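PDB 3ZTH: STU0660 from Streptococcus thermophilus, which acts in CRISPR-mediated bacterial immunity as a large Csn2 protein that binds magnesium ions and probably DNA. Local coordinates for residues A[3-8]-A[35-40]; A[21-24]-A[30-33]; A[308-313]-A[329-334]. All blocks are in the same frame, centred on the assembly; numbering follows the deposited sequence.

Interaction 1 of 3, residues A[3-8]-A[35-40]; sequences FFVQHP and WQILSW
Val5 and Ile37 form the tight part of this contact. CG1 of Val5 comes to 3.5 Å from CG2 of Ile37, and the same Val5 methyl lies 3.9 Å from CB of Ile37. Both methyl groups are carried anti to their own backbone N (for Val5 CG1, chi1 -173°), and the two side chains slide past each other in opposite directions, overlapping flank to flank. The backbones are also closest here, with 7.7 Å between CA of Val5 and CA of Ile37. Next to this pair, CD2 of Phe3 meets CD2 of Leu38 at 4.2 Å; the two side chains cross at about a right angle and the methyl approaches the ring obliquely. All four residues are buried, and no hydrogen bond runs between 3-8 and 35-40.

The looser side begins where the strand ends. Gln6 is partly exposed, and only its carbonyl O comes near residues 35-40, 4.4 Å from CG1 of Ile37; that oxygen takes a hydrogen bond from Tyr33 OH, one turn earlier in the helix. Its side chain leads away, where OE1 accepts a hydrogen bond from the backbone N of Thr61. Trp174 of the second subunit packs on Gln36 and Ile37, so part of this border is covered by the assembly.

Backbone bonds from Phe3 to Leu15 and from Phe4 to Leu63 place strand 2-5 in the middle of a three-stranded antiparallel sheet. The arrangement is an alpha/beta layer packing, in which this small N-terminal sheet lies against helix 28-43 of a fold assigned to the P-loop NTPase clan.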
loop_
_atom_site.group_PDB
_atom_site.type_symbol
_atom_site.label_atom_id
_atom_site.label_comp_id
_atom_site.label_asym_id
_atom_site.label_seq_id
_atom_site.Cartn_x
_atom_site.Cartn_y
_atom_site.Cartn_z
ATOM N N PHE A 3 24.277 -26.588 -21.437
ATOM C CA PHE A 3 24.169 -25.549 -20.430
ATOM C C PHE A 3 25.307 -25.846 -19.465
ATOM O O PHE A 3 25.464 -26.983 -19.014
ATOM C CB PHE A 3 22.855 -25.625 -19.630
ATOM C CG PHE A 3 21.630 -25.137 -20.370
ATOM C CD1 PHE A 3 21.736 -24.394 -21.541
ATOM C CD2 PHE A 3 20.357 -25.416 -19.871
ATOM C CE1 PHE A 3 20.589 -23.937 -22.202
ATOM C CE2 PHE A 3 19.213 -24.966 -20.523
ATOM C CZ PHE A 3 19.328 -24.222 -21.693
ATOM N N PHE A 4 26.123 -24.843 -19.172
ATOM C CA PHE A 4 27.193 -25.027 -18.206
ATOM C C PHE A 4 26.772 -24.132 -17.049
ATOM O O PHE A 4 27.022 -22.930 -17.044
ATOM C CB PHE A 4 28.535 -24.626 -18.816
ATOM C CG PHE A 4 29.116 -25.684 -19.712
ATOM C CD1 PHE A 4 29.713 -26.821 -19.167
ATOM C CD2 PHE A 4 29.020 -25.578 -21.099
ATOM C CE1 PHE A 4 30.207 -27.836 -19.988
ATOM C CE2 PHE A 4 29.510 -26.591 -21.928
ATOM C CZ PHE A 4 30.103 -27.722 -21.373
ATOM N N VAL A 5 26.088 -24.743 -16.087
ATOM C CA VAL A 5 25.547 -24.028 -14.939
ATOM C C VAL A 5 26.561 -23.728 -13.864
ATOM O O VAL A 5 27.294 -24.611 -13.407
ATOM C CB VAL A 5 24.376 -24.817 -14.307
ATOM C CG1 VAL A 5 23.706 -23.985 -13.218
ATOM C CG2 VAL A 5 23.375 -25.197 -15.386
ATOM N N GLN A 6 26.575 -22.472 -13.442
ATOM C CA GLN A 6 27.492 -22.033 -12.418
ATOM C C GLN A 6 27.237 -22.686 -11.065
ATOM O O GLN A 6 26.101 -22.778 -10.592
ATOM C CB GLN A 6 27.416 -20.524 -12.274
ATOM C CG GLN A 6 28.657 -19.931 -11.646
ATOM C CD GLN A 6 28.684 -18.431 -11.765
ATOM O OE1 GLN A 6 28.343 -17.872 -12.817
ATOM N NE2 GLN A 6 29.100 -17.760 -10.692
ATOM N N HIS A 7 28.325 -23.130 -10.448
ATOM C CA HIS A 7 28.290 -23.770 -9.145
ATOM C C HIS A 7 29.072 -22.871 -8.197
ATOM O O HIS A 7 30.142 -22.383 -8.544
ATOM C CB HIS A 7 28.968 -25.133 -9.225
ATOM C CG HIS A 7 28.868 -25.932 -7.964
ATOM N ND1 HIS A 7 27.795 -26.749 -7.685
ATOM C CD2 HIS A 7 29.707 -26.037 -6.906
ATOM C CE1 HIS A 7 27.977 -27.326 -6.511
ATOM N NE2 HIS A 7 29.131 -26.911 -6.018
ATOM N N PRO A 8 28.562 -22.655 -6.979
ATOM C CA PRO A 8 29.255 -21.798 -6.012
ATOM C C PRO A 8 30.752 -22.039 -5.776
ATOM O O PRO A 8 31.495 -21.083 -5.585
ATOM C CB PRO A 8 28.418 -21.959 -4.739
ATOM C CG PRO A 8 27.794 -23.303 -4.898
ATOM C CD PRO A 8 27.398 -23.302 -6.358
ATOM N N TRP A 35 18.180 -27.218 -10.382
ATOM C CA TRP A 35 16.811 -26.752 -10.627
ATOM C C TRP A 35 16.618 -25.315 -10.125
ATOM O O TRP A 35 16.000 -24.490 -10.797
ATOM C CB TRP A 35 15.778 -27.651 -9.926
ATOM C CG TRP A 35 14.405 -27.051 -9.982
ATOM C CD1 TRP A 35 13.591 -26.983 -11.076
ATOM C CD2 TRP A 35 13.754 -26.286 -8.956
ATOM N NE1 TRP A 35 12.486 -26.215 -10.803
ATOM C CE2 TRP A 35 12.557 -25.774 -9.511
ATOM C CE3 TRP A 35 14.070 -25.976 -7.625
ATOM C CZ2 TRP A 35 11.670 -24.969 -8.783
ATOM C CZ3 TRP A 35 13.189 -25.173 -6.895
ATOM C CH2 TRP A 35 12.002 -24.678 -7.479
ATOM N N GLN A 36 17.139 -25.022 -8.939
ATOM C CA GLN A 36 16.993 -23.692 -8.347
ATOM C C GLN A 36 17.620 -22.604 -9.214
ATOM O O GLN A 36 17.055 -21.530 -9.382
ATOM C CB GLN A 36 17.620 -23.676 -6.946
ATOM C CG GLN A 36 17.384 -22.398 -6.141
ATOM C CD GLN A 36 15.917 -22.172 -5.799
ATOM O OE1 GLN A 36 15.190 -21.500 -6.541
ATOM N NE2 GLN A 36 15.468 -22.748 -4.677
ATOM N N ILE A 37 18.799 -22.885 -9.749
ATOM C CA ILE A 37 19.490 -21.930 -10.600
ATOM C C ILE A 37 18.718 -21.755 -11.904
ATOM O O ILE A 37 18.474 -20.635 -12.349
ATOM C CB ILE A 37 20.905 -22.417 -10.955
ATOM C CG1 ILE A 37 21.787 -22.457 -9.708
ATOM C CG2 ILE A 37 21.499 -21.509 -12.005
ATOM C CD1 ILE A 37 22.144 -21.067 -9.162
ATOM N N LEU A 38 18.350 -22.872 -12.523
ATOM C CA LEU A 38 17.611 -22.840 -13.775
ATOM C C LEU A 38 16.359 -21.968 -13.696
ATOM O O LEU A 38 16.137 -21.088 -14.531
ATOM C CB LEU A 38 17.220 -24.258 -14.181
ATOM C CG LEU A 38 18.296 -25.062 -14.901
ATOM C CD1 LEU A 38 17.881 -26.512 -15.001
ATOM C CD2 LEU A 38 18.506 -24.474 -16.276
ATOM N N SER A 39 15.545 -22.207 -12.680
ATOM C CA SER A 39 14.319 -21.445 -12.535
ATOM C C SER A 39 14.583 -19.973 -12.235
ATOM O O SER A 39 13.857 -19.104 -12.708
ATOM C CB SER A 39 13.445 -22.065 -11.442
ATOM O OG SER A 39 14.063 -21.956 -10.181
ATOM N N TRP A 40 15.615 -19.688 -11.447
ATOM C CA TRP A 40 15.931 -18.303 -11.115
ATOM C C TRP A 40 16.468 -17.583 -12.336
ATOM O O TRP A 40 16.048 -16.477 -12.652
ATOM C CB TRP A 40 16.964 -18.248 -9.991
ATOM C CG TRP A 40 16.369 -18.311 -8.613
ATOM C CD1 TRP A 40 15.083 -18.652 -8.281
ATOM C CD2 TRP A 40 17.038 -18.023 -7.376
ATOM N NE1 TRP A 40 14.914 -18.593 -6.917
ATOM C CE2 TRP A 40 16.095 -18.209 -6.336
ATOM C CE3 TRP A 40 18.342 -17.625 -7.046
ATOM C CZ2 TRP A 40 16.418 -18.008 -4.986
ATOM C CZ3 TRP A 40 18.663 -17.424 -5.703
ATOM C CH2 TRP A 40 17.701 -17.616 -4.691
#

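Interaction 2 of 3, residues A[21-24]-A[30-33]; sequences TQIV and LKYY
Lys31 makes all the contacts of residues 30-33 with residues 21-24, meeting Ile23 and Val24. Leu30, just before it, donates its backbone N to Asn27 OD1 and packs its side chain on Leu257, leaving the approach to the strand to its successor.

The lysine chain then reaches across in steps. Lys31 CG lies 4.2 Å from CG2 of Ile23, the two side chains sliding past each other in opposite directions. Lys31 CD follows at 3.8 Å from the carbonyl C of Val24, so the aliphatic part runs over main chain rather than over the valine side chain, whose CB points away. A bend at chi3 (-72°) turns the end of the chain, and NZ is gripped by two partners: it hydrogen-bonds to Gly25 O and to a water 2.8 Å from Lys31 NZ. That water in turn donates to Ile23 O at 2.7 Å, tying the ammonium group indirectly to the strand. The side chain of Asp240, a magnesium ligand, is about 4 Å from that of Lys31.

Tyr32 faces the second subunit, where its ring meets Phe83 and Phe209.

Gly25 in the strand-to-helix turn, four residues, then Leu30-Lys31 in the first turn of the helix resemble a degenerate Walker A sequence, consistent with the P-loop clan; Gln26 and Asp240 bind magnesium, about 6 Å from the Lys31 side chain.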
loop_
_atom_site.group_PDB
_atom_site.type_symbol
_atom_site.label_atom_id
_atom_site.label_comp_id
_atom_site.label_asym_id
_atom_site.label_seq_id
_atom_site.Cartn_x
_atom_site.Cartn_y
_atom_site.Cartn_z
ATOM N N THR A 21 14.764 -33.288 -22.393
ATOM C CA THR A 21 15.908 -33.493 -21.512
ATOM C C THR A 21 15.472 -34.107 -20.176
ATOM O O THR A 21 14.468 -33.689 -19.590
ATOM C CB THR A 21 16.606 -32.146 -21.220
ATOM O OG1 THR A 21 16.986 -31.534 -22.455
ATOM C CG2 THR A 21 17.849 -32.351 -20.346
ATOM N N GLN A 22 16.232 -35.087 -19.695
ATOM C CA GLN A 22 15.928 -35.743 -18.421
ATOM C C GLN A 22 17.131 -35.720 -17.478
ATOM O O GLN A 22 18.225 -36.167 -17.824
ATOM C CB GLN A 22 15.481 -37.187 -18.654
ATOM C CG GLN A 22 14.223 -37.316 -19.514
ATOM C CD GLN A 22 13.855 -38.761 -19.802
ATOM O OE1 GLN A 22 13.187 -39.426 -19.002
ATOM N NE2 GLN A 22 14.304 -39.260 -20.946
ATOM N N ILE A 23 16.921 -35.180 -16.287
ATOM C CA ILE A 23 17.973 -35.086 -15.291
ATOM C C ILE A 23 17.663 -36.101 -14.209
ATOM O O ILE A 23 16.625 -36.033 -13.556
ATOM C CB ILE A 23 18.049 -33.656 -14.705
ATOM C CG1 ILE A 23 18.539 -32.695 -15.787
ATOM C CG2 ILE A 23 19.003 -33.613 -13.510
ATOM C CD1 ILE A 23 18.509 -31.254 -15.384
ATOM N N VAL A 24 18.578 -37.045 -14.032
ATOM C CA VAL A 24 18.414 -38.125 -13.068
ATOM C C VAL A 24 19.686 -38.264 -12.233
ATOM O O VAL A 24 20.663 -37.562 -12.476
ATOM C CB VAL A 24 18.142 -39.437 -13.829
ATOM C CG1 VAL A 24 18.192 -40.594 -12.897
ATOM C CG2 VAL A 24 16.775 -39.382 -14.498
ATOM N N LEU A 30 22.377 -31.847 -5.549
ATOM C CA LEU A 30 22.899 -31.207 -6.739
ATOM C C LEU A 30 21.773 -30.998 -7.752
ATOM O O LEU A 30 21.700 -29.947 -8.387
ATOM C CB LEU A 30 24.032 -32.047 -7.345
ATOM C CG LEU A 30 24.611 -31.525 -8.664
ATOM C CD1 LEU A 30 25.308 -30.196 -8.451
ATOM C CD2 LEU A 30 25.577 -32.551 -9.226
ATOM N N LYS A 31 20.901 -31.995 -7.901
ATOM C CA LYS A 31 19.779 -31.881 -8.834
ATOM C C LYS A 31 18.937 -30.692 -8.419
ATOM O O LYS A 31 18.531 -29.875 -9.248
ATOM C CB LYS A 31 18.903 -33.152 -8.830
ATOM C CG LYS A 31 19.593 -34.376 -9.440
ATOM C CD LYS A 31 18.637 -35.534 -9.750
ATOM C CE LYS A 31 18.148 -36.227 -8.498
ATOM N NZ LYS A 31 17.330 -37.414 -8.846
ATOM N N TYR A 32 18.706 -30.581 -7.118
ATOM C CA TYR A 32 17.895 -29.495 -6.605
ATOM C C TYR A 32 18.532 -28.143 -6.860
ATOM O O TYR A 32 17.853 -27.194 -7.249
ATOM C CB TYR A 32 17.638 -29.677 -5.108
ATOM C CG TYR A 32 16.578 -28.734 -4.589
ATOM C CD1 TYR A 32 15.231 -29.078 -4.650
ATOM C CD2 TYR A 32 16.916 -27.488 -4.067
ATOM C CE1 TYR A 32 14.244 -28.211 -4.206
ATOM C CE2 TYR A 32 15.937 -26.606 -3.619
ATOM C CZ TYR A 32 14.598 -26.977 -3.691
ATOM O OH TYR A 32 13.610 -26.126 -3.238
ATOM N N TYR A 33 19.836 -28.061 -6.628
ATOM C CA TYR A 33 20.571 -26.829 -6.843
ATOM C C TYR A 33 20.485 -26.437 -8.315
ATOM O O TYR A 33 20.281 -25.275 -8.643
ATOM C CB TYR A 33 22.037 -27.009 -6.455
ATOM C CG TYR A 33 22.881 -25.842 -6.884
ATOM C CD1 TYR A 33 22.900 -24.664 -6.143
ATOM C CD2 TYR A 33 23.614 -25.886 -8.071
ATOM C CE1 TYR A 33 23.631 -23.545 -6.575
ATOM C CE2 TYR A 33 24.345 -24.778 -8.514
ATOM C CZ TYR A 33 24.347 -23.611 -7.758
ATOM O OH TYR A 33 25.068 -22.521 -8.178
HETATM O O HOH W 1 15.780 -36.553 -11.054
#

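Interaction 3 of 3, residues A[308-313]-A[329-334]; sequences PSLSLV and YRIRCS
Apolar contact joins the two segments chiefly through Ile331. Its CD1 methyl meets CD1 of Leu310 at 3.5 Å, the two side chains crossing at about a right angle, and CG of Pro308 lies 4.3 Å from the same Ile331 methyl, CD1. One methyl thus serves two partners. A further touch comes from Tyr329, whose ring is carried anti to the backbone N (chi1 -176°); its hydroxyl OH reaches 4.0 Å from CD of Pro308, the side chains approaching from opposite directions.

Helix 312-324 links the two segments, and Leu310 from before it and Ile331 from after it both pack on its Leu318. The arrangement is a helix whose two flanking loops pack together against one side of it through Leu318. Ser311 is the N-cap, with OG bonded to Asp314 N, while Asn319 OD1 holds Ile331 N.

The side-chain hydrogen bonds lie within residues 329-332 and do not cross the contact. Arg330 NH1 donates to Tyr329 O at 2.6 Å with an N-H...O angle of 148°; the acceptor lies in the guanidinium plane, but the donor stands above the carbonyl plane. This nitrogen also bonds Phe327 O. A weak bond of 2.9 Å runs from Arg332 NH1 to Arg330 O, and one face of the Arg332 guanidinium rests over Arg330 CB.

Intersubunit bonds come from Ser309, whose OG pairs with Asp314 OD2 and Ser311 N of the second subunit.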
loop_
_atom_site.group_PDB
_atom_site.type_symbol
_atom_site.label_atom_id
_atom_site.label_comp_id
_atom_site.label_asym_id
_atom_site.label_seq_id
_atom_site.Cartn_x
_atom_site.Cartn_y
_atom_site.Cartn_z
ATOM N N PRO A 308 21.709 -51.374 -4.306
ATOM C CA PRO A 308 20.304 -51.341 -4.720
ATOM C C PRO A 308 19.879 -52.745 -5.123
ATOM O O PRO A 308 20.679 -53.516 -5.653
ATOM C CB PRO A 308 20.308 -50.359 -5.890
ATOM C CG PRO A 308 21.662 -50.566 -6.484
ATOM C CD PRO A 308 22.558 -50.643 -5.262
ATOM N N SER A 309 18.626 -53.080 -4.833
ATOM C CA SER A 309 18.086 -54.387 -5.167
ATOM C C SER A 309 17.847 -54.413 -6.671
ATOM O O SER A 309 17.063 -53.617 -7.203
ATOM C CB SER A 309 16.772 -54.627 -4.413
ATOM O OG SER A 309 16.317 -55.959 -4.587
ATOM N N LEU A 310 18.534 -55.323 -7.353
ATOM C CA LEU A 310 18.403 -55.435 -8.793
ATOM C C LEU A 310 18.492 -56.879 -9.241
ATOM O O LEU A 310 19.005 -57.735 -8.513
ATOM C CB LEU A 310 19.507 -54.638 -9.495
ATOM C CG LEU A 310 19.595 -53.133 -9.258
ATOM C CD1 LEU A 310 20.846 -52.581 -9.945
ATOM C CD2 LEU A 310 18.339 -52.460 -9.785
ATOM N N SER A 311 17.988 -57.140 -10.444
ATOM C CA SER A 311 18.041 -58.472 -11.021
ATOM C C SER A 311 19.502 -58.727 -11.383
ATOM O O SER A 311 20.298 -57.795 -11.503
ATOM C CB SER A 311 17.182 -58.554 -12.284
ATOM O OG SER A 311 17.758 -57.808 -13.348
ATOM N N LEU A 312 19.842 -59.995 -11.552
ATOM C CA LEU A 312 21.190 -60.389 -11.899
ATOM C C LEU A 312 21.657 -59.674 -13.177
ATOM O O LEU A 312 22.770 -59.147 -13.242
ATOM C CB LEU A 312 21.223 -61.913 -12.066
ATOM C CG LEU A 312 22.549 -62.629 -12.343
ATOM C CD1 LEU A 312 23.651 -62.145 -11.387
ATOM C CD2 LEU A 312 22.316 -64.139 -12.210
ATOM N N VAL A 313 20.788 -59.640 -14.181
ATOM C CA VAL A 313 21.104 -59.006 -15.458
ATOM C C VAL A 313 21.291 -57.498 -15.353
ATOM O O VAL A 313 22.224 -56.935 -15.948
ATOM C CB VAL A 313 20.007 -59.309 -16.516
ATOM C CG1 VAL A 313 20.137 -58.365 -17.702
ATOM C CG2 VAL A 313 20.143 -60.747 -16.992
ATOM N N TYR A 329 32.498 -47.998 -8.913
ATOM C CA TYR A 329 31.479 -48.754 -8.187
ATOM C C TYR A 329 31.032 -50.043 -8.871
ATOM O O TYR A 329 30.884 -50.095 -10.094
ATOM C CB TYR A 329 30.244 -47.903 -7.919
ATOM C CG TYR A 329 29.232 -48.643 -7.084
ATOM C CD1 TYR A 329 29.414 -48.781 -5.702
ATOM C CD2 TYR A 329 28.123 -49.255 -7.672
ATOM C CE1 TYR A 329 28.521 -49.510 -4.929
ATOM C CE2 TYR A 329 27.217 -49.991 -6.906
ATOM C CZ TYR A 329 27.423 -50.114 -5.536
ATOM O OH TYR A 329 26.531 -50.827 -4.772
ATOM N N ARG A 330 30.810 -51.082 -8.070
ATOM C CA ARG A 330 30.367 -52.363 -8.601
ATOM C C ARG A 330 29.445 -53.093 -7.640
ATOM O O ARG A 330 29.709 -53.179 -6.440
ATOM C CB ARG A 330 31.559 -53.284 -8.895
ATOM C CG ARG A 330 32.525 -52.797 -9.954
ATOM C CD ARG A 330 32.022 -53.045 -11.364
ATOM N NE ARG A 330 33.009 -52.594 -12.341
ATOM C CZ ARG A 330 33.355 -51.322 -12.521
ATOM N NH1 ARG A 330 32.789 -50.368 -11.793
ATOM N NH2 ARG A 330 34.276 -50.999 -13.419
ATOM N N ILE A 331 28.358 -53.619 -8.181
ATOM C CA ILE A 331 27.429 -54.401 -7.390
ATOM C C ILE A 331 28.126 -55.758 -7.251
ATOM O O ILE A 331 28.564 -56.334 -8.244
ATOM C CB ILE A 331 26.082 -54.543 -8.136
ATOM C CG1 ILE A 331 25.320 -53.220 -8.047
ATOM C CG2 ILE A 331 25.271 -55.701 -7.572
ATOM C CD1 ILE A 331 24.126 -53.138 -8.961
ATOM N N ARG A 332 28.269 -56.247 -6.025
ATOM C CA ARG A 332 28.924 -57.533 -5.802
ATOM C C ARG A 332 27.908 -58.664 -5.699
ATOM O O ARG A 332 26.830 -58.506 -5.122
ATOM C CB ARG A 332 29.791 -57.502 -4.534
ATOM C CG ARG A 332 31.205 -56.929 -4.706
ATOM C CD ARG A 332 31.235 -55.403 -4.683
ATOM N NE ARG A 332 32.605 -54.886 -4.683
ATOM C CZ ARG A 332 32.932 -53.593 -4.731
ATOM N NH1 ARG A 332 31.989 -52.656 -4.784
ATOM N NH2 ARG A 332 34.211 -53.236 -4.726
ATOM N N CYS A 333 28.269 -59.808 -6.268
ATOM C CA CYS A 333 27.414 -60.988 -6.270
ATOM C C CYS A 333 26.771 -61.265 -4.919
ATOM O O CYS A 333 27.460 -61.372 -3.905
ATOM C CB CYS A 333 28.228 -62.206 -6.705
ATOM S SG CYS A 333 27.313 -63.756 -6.669
ATOM N N SER A 334 25.448 -61.386 -4.913
ATOM C CA SER A 334 24.711 -61.668 -3.684
ATOM C C SER A 334 25.262 -62.909 -2.975
ATOM O O SER A 334 25.749 -63.845 -3.616
ATOM C CB SER A 334 23.224 -61.876 -3.997
ATOM O OG SER A 334 22.517 -62.349 -2.862
#

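Overall arrangement
Interactions 1 and 2 share helix 28-43, with centres 10 Å apart. Along the chain, interaction 2 falls between the two segments of interaction 1. The helix packs on two sheets, meeting the small antiparallel one at strand 2-5 and the mixed six-stranded one at strand 20-24. The two contacts touch directly, Gln6 O lying 2.6 Å from Tyr33 OH in a probable hydrogen bond. Interaction 3 comes much later, centred 33 Å from interaction 1 and 24 Å from interaction 2, touching neither. Nevertheless, the side chain of Pro308 is about 7 Å from that of the magnesium ligand Gln26, so interaction 3 comes near the metal site beside interaction 2; interactions 1 and 3 both reach the second subunit.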